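Local coordinates for protein UL37 (Suid herpesvirus 1, PDB 4K70) that is an inner tegument protein of the herpesvirus particle, represented here by its N-terminal half, and probably acts in the control of viral trafficking within the cell, at residues G44-A49 with D101-A106; P155-A160 with D386-G391; F214-A219 with E262-A267. One frame throughout, in Å; residues are numbered along the deposited sequence.

Contact 1 of 3, residues G44-A49 with D101-A106; sequences GLWARA and DDTTAA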
loop_
_atom_site.group_PDB
_atom_site.type_symbol
_atom_site.label_atom_id
_atom_site.label_comp_id
_atom_site.label_asym_id
_atom_site.label_seq_id
_atom_site.Cartn_x
_atom_site.Cartn_y
_atom_site.Cartn_z
ATOM N N GLY A 44 19.235 -4.494 23.796
ATOM C CA GLY A 44 20.147 -5.258 24.630
ATOM C C GLY A 44 21.608 -4.869 24.472
ATOM O O GLY A 44 22.393 -5.020 25.404
ATOM N N LEU A 45 21.975 -4.351 23.304
ATOM C CA LEU A 45 23.374 -4.059 23.003
ATOM C C LEU A 45 23.741 -2.577 23.025
ATOM O O LEU A 45 24.911 -2.236 22.863
ATOM C CB LEU A 45 23.744 -4.600 21.629
ATOM C CG LEU A 45 23.768 -6.111 21.456
ATOM C CD1 LEU A 45 24.019 -6.446 19.992
ATOM C CD2 LEU A 45 24.822 -6.725 22.353
ATOM N N TRP A 46 22.762 -1.699 23.206
ATOM C CA TRP A 46 23.000 -0.279 22.966
ATOM C C TRP A 46 24.089 0.334 23.855
ATOM O O TRP A 46 25.026 0.964 23.354
ATOM C CB TRP A 46 21.723 0.551 23.111
ATOM C CG TRP A 46 22.060 2.011 23.074
ATOM C CD1 TRP A 46 22.203 2.844 24.136
ATOM C CD2 TRP A 46 22.364 2.782 21.911
ATOM N NE1 TRP A 46 22.557 4.098 23.712
ATOM C CE2 TRP A 46 22.664 4.089 22.344
ATOM C CE3 TRP A 46 22.402 2.501 20.538
ATOM C CZ2 TRP A 46 22.991 5.119 21.456
ATOM C CZ3 TRP A 46 22.728 3.517 19.656
ATOM C CH2 TRP A 46 23.019 4.815 20.120
ATOM N N ALA A 47 23.947 0.168 25.167
ATOM C CA ALA A 47 24.831 0.827 26.128
ATOM C C ALA A 47 26.284 0.394 25.935
ATOM O O ALA A 47 27.194 1.229 25.930
ATOM C CB ALA A 47 24.362 0.567 27.545
ATOM N N ARG A 48 26.487 -0.909 25.750
ATOM C CA ARG A 48 27.806 -1.469 25.467
ATOM C C ARG A 48 28.340 -0.962 24.135
ATOM O O ARG A 48 29.508 -0.600 24.025
ATOM C CB ARG A 48 27.748 -3.006 25.419
ATOM C CG ARG A 48 27.326 -3.691 26.718
ATOM C CD ARG A 48 26.834 -5.132 26.448
ATOM N NE ARG A 48 27.885 -5.974 25.871
ATOM C CZ ARG A 48 27.684 -7.176 25.328
ATOM N NH1 ARG A 48 26.462 -7.696 25.271
ATOM N NH2 ARG A 48 28.711 -7.859 24.835
ATOM N N ALA A 49 27.498 -0.966 23.104
ATOM C CA ALA A 49 27.937 -0.477 21.804
ATOM C C ALA A 49 28.346 0.996 21.894
ATOM O O ALA A 49 29.404 1.382 21.412
ATOM C CB ALA A 49 26.860 -0.680 20.740
ATOM N N ASP A 101 20.255 8.607 30.212
ATOM C CA ASP A 101 21.297 9.480 30.744
ATOM C C ASP A 101 22.706 8.975 30.463
ATOM O O ASP A 101 23.621 9.779 30.319
ATOM C CB ASP A 101 21.095 9.719 32.237
ATOM C CG ASP A 101 19.912 10.616 32.517
ATOM O OD1 ASP A 101 19.481 11.331 31.584
ATOM O OD2 ASP A 101 19.414 10.613 33.661
ATOM N N ASP A 102 22.884 7.659 30.341
ATOM C CA ASP A 102 24.237 7.125 30.145
ATOM C C ASP A 102 24.800 7.449 28.786
ATOM O O ASP A 102 26.021 7.493 28.608
ATOM C CB ASP A 102 24.322 5.607 30.368
ATOM C CG ASP A 102 25.777 5.098 30.373
ATOM O OD1 ASP A 102 26.641 5.741 31.015
ATOM O OD2 ASP A 102 26.070 4.075 29.719
ATOM N N THR A 103 23.909 7.651 27.818
ATOM C CA THR A 103 24.332 7.958 26.471
ATOM C C THR A 103 24.965 9.343 26.440
ATOM O O THR A 103 26.027 9.540 25.850
ATOM C CB THR A 103 23.132 7.910 25.495
ATOM O OG1 THR A 103 22.598 6.580 25.473
ATOM C CG2 THR A 103 23.563 8.311 24.094
ATOM N N THR A 104 24.291 10.300 27.070
ATOM C CA THR A 104 24.811 11.656 27.197
ATOM C C THR A 104 26.113 11.663 28.003
ATOM O O THR A 104 27.096 12.288 27.599
ATOM C CB THR A 104 23.790 12.566 27.901
ATOM O OG1 THR A 104 22.589 12.623 27.119
ATOM C CG2 THR A 104 24.360 13.992 28.093
ATOM N N ALA A 105 26.116 10.953 29.130
ATOM C CA ALA A 105 27.281 10.917 30.010
ATOM C C ALA A 105 28.499 10.364 29.273
ATOM O O ALA A 105 29.604 10.897 29.395
ATOM C CB ALA A 105 26.982 10.104 31.275
ATOM N N ALA A 106 28.293 9.328 28.468
ATOM C CA ALA A 106 29.407 8.714 27.748
ATOM C C ALA A 106 29.937 9.599 26.628
ATOM O O ALA A 106 31.152 9.741 26.453
ATOM C CB ALA A 106 29.016 7.347 27.205
HETATM O O HOH W 1 26.109 3.638 27.052
#

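Contact 2 of 3, residues P155-A160 with D386-G391; sequences PPEQTA and DDYGPG. With CA (calcium ion), chain D; NA (sodium ion), chain F.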
loop_
_atom_site.group_PDB
_atom_site.type_symbol
_atom_site.label_atom_id
_atom_site.label_comp_id
_atom_site.label_asym_id
_atom_site.label_seq_id
_atom_site.Cartn_x
_atom_site.Cartn_y
_atom_site.Cartn_z
ATOM N N PRO A 155 -8.363 9.649 0.029
ATOM C CA PRO A 155 -7.372 9.403 -1.026
ATOM C C PRO A 155 -6.257 8.519 -0.479
ATOM O O PRO A 155 -5.747 8.807 0.595
ATOM C CB PRO A 155 -6.837 10.799 -1.344
ATOM C CG PRO A 155 -7.900 11.758 -0.819
ATOM C CD PRO A 155 -8.489 11.079 0.371
ATOM N N PRO A 156 -5.898 7.442 -1.194
ATOM C CA PRO A 156 -4.845 6.522 -0.748
ATOM C C PRO A 156 -3.537 7.235 -0.373
ATOM O O PRO A 156 -2.785 6.773 0.484
ATOM C CB PRO A 156 -4.633 5.645 -1.978
ATOM C CG PRO A 156 -5.982 5.594 -2.600
ATOM C CD PRO A 156 -6.513 6.988 -2.452
ATOM N N GLU A 157 -3.293 8.365 -1.020
ATOM C CA GLU A 157 -2.044 9.101 -0.886
ATOM C C GLU A 157 -2.004 9.843 0.436
ATOM O O GLU A 157 -0.937 10.143 0.964
ATOM C CB GLU A 157 -1.923 10.082 -2.056
ATOM C CG GLU A 157 -2.495 9.513 -3.372
ATOM C CD GLU A 157 -3.899 10.025 -3.692
ATOM O OE1 GLU A 157 -4.141 11.234 -3.455
ATOM O OE2 GLU A 157 -4.749 9.240 -4.203
ATOM N N GLN A 158 -3.180 10.099 0.988
ATOM C CA GLN A 158 -3.320 10.933 2.168
ATOM C C GLN A 158 -2.948 10.195 3.435
ATOM O O GLN A 158 -2.522 10.795 4.426
ATOM C CB GLN A 158 -4.766 11.412 2.275
ATOM C CG GLN A 158 -5.131 12.054 3.598
ATOM C CD GLN A 158 -6.514 12.661 3.561
ATOM O OE1 GLN A 158 -6.898 13.294 2.571
ATOM N NE2 GLN A 158 -7.277 12.463 4.628
ATOM N N THR A 159 -3.119 8.883 3.407
ATOM C CA THR A 159 -2.977 8.110 4.620
ATOM C C THR A 159 -1.567 8.148 5.220
ATOM O O THR A 159 -1.420 8.344 6.426
ATOM C CB THR A 159 -3.388 6.651 4.402
ATOM O OG1 THR A 159 -4.640 6.606 3.698
ATOM C CG2 THR A 159 -3.518 5.969 5.742
ATOM N N ALA A 160 -0.544 7.947 4.387
ATOM C CA ALA A 160 0.834 7.860 4.877
ATOM C C ALA A 160 1.578 9.175 4.719
ATOM O O ALA A 160 2.784 9.240 4.949
ATOM C CB ALA A 160 1.591 6.745 4.177
ATOM N N ASP A 386 -4.415 -2.286 -2.756
ATOM C CA ASP A 386 -4.116 -2.633 -1.359
ATOM C C ASP A 386 -2.671 -2.335 -0.988
ATOM O O ASP A 386 -2.348 -2.158 0.185
ATOM C CB ASP A 386 -4.486 -4.104 -1.014
ATOM C CG ASP A 386 -3.515 -5.124 -1.614
ATOM O OD1 ASP A 386 -3.715 -5.538 -2.780
ATOM O OD2 ASP A 386 -2.554 -5.522 -0.914
ATOM N N ASP A 387 -1.802 -2.249 -1.987
ATOM C CA ASP A 387 -0.387 -2.085 -1.725
ATOM C C ASP A 387 0.021 -0.625 -1.828
ATOM O O ASP A 387 1.134 -0.266 -1.459
ATOM C CB ASP A 387 0.415 -2.882 -2.733
ATOM C CG ASP A 387 0.087 -4.351 -2.684
ATOM O OD1 ASP A 387 0.471 -4.994 -1.682
ATOM O OD2 ASP A 387 -0.548 -4.844 -3.635
ATOM N N TYR A 388 -0.890 0.206 -2.315
ATOM C CA TYR A 388 -0.538 1.564 -2.719
ATOM C C TYR A 388 0.030 2.419 -1.585
ATOM O O TYR A 388 -0.600 2.575 -0.537
ATOM C CB TYR A 388 -1.737 2.282 -3.324
ATOM C CG TYR A 388 -1.321 3.580 -3.971
ATOM C CD1 TYR A 388 -1.226 4.756 -3.230
ATOM C CD2 TYR A 388 -0.975 3.618 -5.310
ATOM C CE1 TYR A 388 -0.812 5.940 -3.817
ATOM C CE2 TYR A 388 -0.576 4.793 -5.908
ATOM C CZ TYR A 388 -0.492 5.951 -5.157
ATOM O OH TYR A 388 -0.094 7.107 -5.770
ATOM N N GLY A 389 1.212 2.982 -1.816
ATOM C CA GLY A 389 1.812 3.893 -0.861
ATOM C C GLY A 389 3.083 4.543 -1.364
ATOM O O GLY A 389 3.496 4.330 -2.506
ATOM N N PRO A 390 3.722 5.343 -0.503
ATOM C CA PRO A 390 4.837 6.166 -0.965
ATOM C C PRO A 390 6.210 5.552 -0.727
ATOM O O PRO A 390 7.190 6.295 -0.681
ATOM C CB PRO A 390 4.682 7.430 -0.122
ATOM C CG PRO A 390 4.159 6.909 1.192
ATOM C CD PRO A 390 3.251 5.747 0.836
ATOM N N GLY A 391 6.294 4.235 -0.594
ATOM C CA GLY A 391 7.561 3.607 -0.265
ATOM C C GLY A 391 8.020 2.453 -1.146
ATOM O O GLY A 391 7.469 2.188 -2.216
HETATM CA CA CA D . -2.067 -6.447 -4.226
HETATM NA NA NA F . -6.313 -5.268 -3.781
HETATM O O HOH W 2 -0.392 -7.026 -5.865
#

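Contact 3 of 3, residues F214-A219 with E262-A267; sequences FALTIA and EVRVSA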
loop_
_atom_site.group_PDB
_atom_site.type_symbol
_atom_site.label_atom_id
_atom_site.label_comp_id
_atom_site.label_asym_id
_atom_site.label_seq_id
_atom_site.Cartn_x
_atom_site.Cartn_y
_atom_site.Cartn_z
ATOM N N PHE A 214 -25.539 -3.026 -5.837
ATOM C CA PHE A 214 -24.386 -2.517 -5.109
ATOM C C PHE A 214 -24.271 -3.147 -3.718
ATOM O O PHE A 214 -23.183 -3.521 -3.301
ATOM C CB PHE A 214 -24.406 -0.985 -5.009
ATOM C CG PHE A 214 -23.702 -0.299 -6.147
ATOM C CD1 PHE A 214 -22.317 -0.350 -6.252
ATOM C CD2 PHE A 214 -24.422 0.389 -7.114
ATOM C CE1 PHE A 214 -21.663 0.272 -7.309
ATOM C CE2 PHE A 214 -23.775 1.027 -8.165
ATOM C CZ PHE A 214 -22.392 0.964 -8.263
ATOM N N ALA A 215 -25.393 -3.266 -3.015
ATOM C CA ALA A 215 -25.406 -3.907 -1.694
ATOM C C ALA A 215 -24.860 -5.322 -1.775
ATOM O O ALA A 215 -24.100 -5.750 -0.902
ATOM C CB ALA A 215 -26.812 -3.919 -1.107
ATOM N N LEU A 216 -25.242 -6.044 -2.827
ATOM C CA LEU A 216 -24.743 -7.396 -3.027
ATOM C C LEU A 216 -23.249 -7.414 -3.278
ATOM O O LEU A 216 -22.547 -8.275 -2.749
ATOM C CB LEU A 216 -25.482 -8.105 -4.160
ATOM C CG LEU A 216 -26.960 -8.368 -3.868
ATOM C CD1 LEU A 216 -27.605 -9.201 -4.991
ATOM C CD2 LEU A 216 -27.098 -9.055 -2.519
ATOM N N THR A 217 -22.745 -6.477 -4.075
ATOM C CA THR A 217 -21.292 -6.412 -4.265
ATOM C C THR A 217 -20.571 -6.196 -2.924
ATOM O O THR A 217 -19.491 -6.745 -2.688
ATOM C CB THR A 217 -20.847 -5.332 -5.289
ATOM O OG1 THR A 217 -21.026 -4.018 -4.732
ATOM C CG2 THR A 217 -21.613 -5.464 -6.622
ATOM N N ILE A 218 -21.180 -5.406 -2.047
ATOM C CA ILE A 218 -20.574 -5.116 -0.750
ATOM C C ILE A 218 -20.606 -6.367 0.136
ATOM O O ILE A 218 -19.615 -6.718 0.785
ATOM C CB ILE A 218 -21.288 -3.956 -0.039
ATOM C CG1 ILE A 218 -21.051 -2.647 -0.799
ATOM C CG2 ILE A 218 -20.790 -3.819 1.409
ATOM C CD1 ILE A 218 -22.025 -1.534 -0.427
ATOM N N ALA A 219 -21.747 -7.040 0.157
ATOM C CA ALA A 219 -21.874 -8.262 0.947
ATOM C C ALA A 219 -20.821 -9.267 0.497
ATOM O O ALA A 219 -20.146 -9.881 1.325
ATOM C CB ALA A 219 -23.276 -8.840 0.821
ATOM N N GLU A 262 -26.243 -15.129 -11.526
ATOM C CA GLU A 262 -27.695 -15.013 -11.569
ATOM C C GLU A 262 -28.355 -15.755 -10.411
ATOM O O GLU A 262 -29.305 -15.259 -9.819
ATOM C CB GLU A 262 -28.234 -15.504 -12.904
ATOM C CG GLU A 262 -27.612 -14.804 -14.088
ATOM C CD GLU A 262 -28.368 -15.078 -15.358
ATOM O OE1 GLU A 262 -28.683 -16.258 -15.619
ATOM O OE2 GLU A 262 -28.664 -14.110 -16.085
ATOM N N VAL A 263 -27.848 -16.934 -10.081
ATOM C CA VAL A 263 -28.384 -17.673 -8.942
ATOM C C VAL A 263 -28.193 -16.881 -7.650
ATOM O O VAL A 263 -29.122 -16.750 -6.853
ATOM C CB VAL A 263 -27.759 -19.064 -8.802
ATOM C CG1 VAL A 263 -28.113 -19.668 -7.450
ATOM C CG2 VAL A 263 -28.238 -19.968 -9.936
ATOM N N ARG A 264 -26.997 -16.335 -7.460
ATOM C CA ARG A 264 -26.697 -15.568 -6.256
ATOM C C ARG A 264 -27.600 -14.350 -6.140
ATOM O O ARG A 264 -28.119 -14.060 -5.068
ATOM C CB ARG A 264 -25.223 -15.155 -6.226
ATOM C CG ARG A 264 -24.808 -14.440 -4.962
ATOM C CD ARG A 264 -24.948 -12.921 -5.075
ATOM N NE ARG A 264 -24.571 -12.285 -3.813
ATOM C CZ ARG A 264 -25.368 -12.221 -2.750
ATOM N NH1 ARG A 264 -26.596 -12.717 -2.814
ATOM N NH2 ARG A 264 -24.953 -11.645 -1.632
ATOM N N VAL A 265 -27.798 -13.644 -7.253
ATOM C CA VAL A 265 -28.631 -12.443 -7.251
ATOM C C VAL A 265 -30.108 -12.799 -7.050
ATOM O O VAL A 265 -30.805 -12.188 -6.225
ATOM C CB VAL A 265 -28.429 -11.606 -8.557
ATOM C CG1 VAL A 265 -29.462 -10.506 -8.653
ATOM C CG2 VAL A 265 -27.022 -11.019 -8.588
ATOM N N SER A 266 -30.573 -13.798 -7.800
ATOM C CA SER A 266 -31.965 -14.239 -7.728
ATOM C C SER A 266 -32.343 -14.714 -6.330
ATOM O O SER A 266 -33.429 -14.415 -5.833
ATOM C CB SER A 266 -32.219 -15.367 -8.731
ATOM O OG SER A 266 -32.145 -14.881 -10.056
ATOM N N ALA A 267 -31.444 -15.458 -5.703
ATOM C CA ALA A 267 -31.678 -15.994 -4.368
ATOM C C ALA A 267 -31.850 -14.876 -3.339
ATOM O O ALA A 267 -32.741 -14.928 -2.495
ATOM C CB ALA A 267 -30.538 -16.900 -3.972
#

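Contact 1 of 3, residues G44-A49 with D101-A106
The indole of Trp46 meets Thr103 edge-on: OG1 of Thr103 lies in the ring plane, only 8° out of it, directly ahead of the ring nitrogen. Trp46 NE1 donates to Thr103 OG1 over 3.0 Å, and at 168° the bond is nearly straight. With CG anti to the backbone N (chi1 171°), the Trp46 ring is carried across toward helix 101-109, although the bond leaving its CA does not aim there, and the turn about CB-CG brings NE1 to the Thr103 side. Around the indole, Leu72 and Ala73 of helix 63-78 and Val97 and Val98 of helix 89-98 supply apolar contacts, so a large ring suits the place provided its single N-H finds an acceptor. Thr103 provides one, and its hydroxyl is also bonded to the backbone O of Val98; two partners thus fix its rotation. The methyl of Thr103 grazes the six-membered ring, CG2 standing 4.2 Å from Trp46 CZ2.

Nearer the surface the link runs through water. One molecule donates to Ala47 O at 2.9 Å and to Asp102 OD2 at 2.7 Å, while Asp102 OD1 forms a salt bridge with Arg51, one turn further along helix 39-60. The whole is a helix-to-helix contact in an all-helical fold, with a buried tryptophan-threonine hydrogen bond on the inside and a water-mediated one toward solvent.

Contact 2 of 3, residues P155-A160 with D386-G391
A loop that joins two helices, 366-385 and 392-402, packs against the short helical turn 156-159 near the centre of the chain. Tyr388 carries much of the contact: its CD1 lies 3.7 Å from Pro156 CB, and its CE1 4.0 Å from Glu157 CG. Both carbons approach the ring obliquely. Having CG anti to the backbone N (chi1 -170°) extends the phenol alongside the first turn of the small helix. Proline, which lacks an N-H, fits that turn, where the backbone nitrogen has no acceptor in a preceding one, and offers a rigid apolar surface. Glu157 uses its aliphatic part; its chain bends at chi2 (100°), and its carboxylate plane stands 88° from the Tyr388 ring. Pro333 of helix 333-342 touches Pro156, Glu157 and Tyr388 alike, tying a third element to the pair.

At the start of the loop, without touching 155-160, is a metal site. Asp386 OD1 binds a calcium ion at 2.4 Å and a sodium ion at 2.8 Å, bridging the two. Asp387 OD2 reaches the same calcium at 2.3 Å, and a water and the backbone O of Arg383 join them, whereas His382 O is the further ligand of the sodium. Aspartate suits the site because its carboxylate oxygens are hard ligands for calcium, and the cations probably offset the repulsion between the two carboxylates.

Beyond Tyr388 the chain passes through Gly389 to Pro390, whose ring meets the methyl of Ala160, with CD 3.9 Å from Ala160 CB. Gly391 follows as the N-cap residue of helix 392-402.

Contact 3 of 3, residues F214-A219 with E262-A267
Leu216 and Arg264 bury more surface than any other residues of this contact, and they meet through a methyl laid on a guanidinium. CD2 of Leu216 sits 3.3 Å above one face of the Arg264 group, off-centre toward the two terminal nitrogens, with Arg264 NH2 the nearest atom at 3.5 Å from Leu216 CD2. A planar guanidinium can accept an apolar group over its face because its N-H bonds point outward in the plane. Their partners lie beyond the two segments: NE forms a salt bridge with Asp220, a residue of helix 208-223 itself, and NH2 donates to the backbone O of Ala274. With these bonds, and NH1 also hydrogen-bonded outside the two segments, the buried group is held against turning, and the carboxylate probably offsets its charge. The side chain gets there by a bend: CG is anti to the backbone N, and chi2 of -92° then folds the chain away from a fully extended course.

Helices 208-223 and 260-271 cross steeply, their segment axes approaching to 11.3 Å with an angle of 112° between the N-to-C directions. At that separation the larger side chains, a branched leucine and a long arginine, make the contact; the closest CA atoms, those of Leu216 and Val265, are 7.6 Å apart.

The two methyls of Leu216 serve different neighbours. While CD2 covers the guanidinium, CD1 packs on Val265, 4.1 Å from its CG2; Val265 also touches Leu213, one turn earlier on helix 208-223. One turn later, Ala219 presents its CB near the plane of the guanidinium, 4.1 Å from Arg264 NH2, a small residue able to come close to that edge. Phe235 of helix 229-240 also touches Leu216.

In the fold
The three contacts are spread along an elongated, all-helical N-terminal half and share no helix. The centre of contact 2 lies about 5 Å from the centre of the chain; contacts 1 and 3 lie on opposite sides of that centre, with their own centres about 62 Å apart. Contact 2 is about 37 Å from contact 1 and 30 Å from contact 3, centre to centre. Contact 1 closes before the others begin, whereas both segments of contact 3 fall in the 225 residues between those of contact 2. The middle pairing therefore joins distant parts of the sequence, while the outer two fasten helices closer in sequence, each in its own half of the molecule.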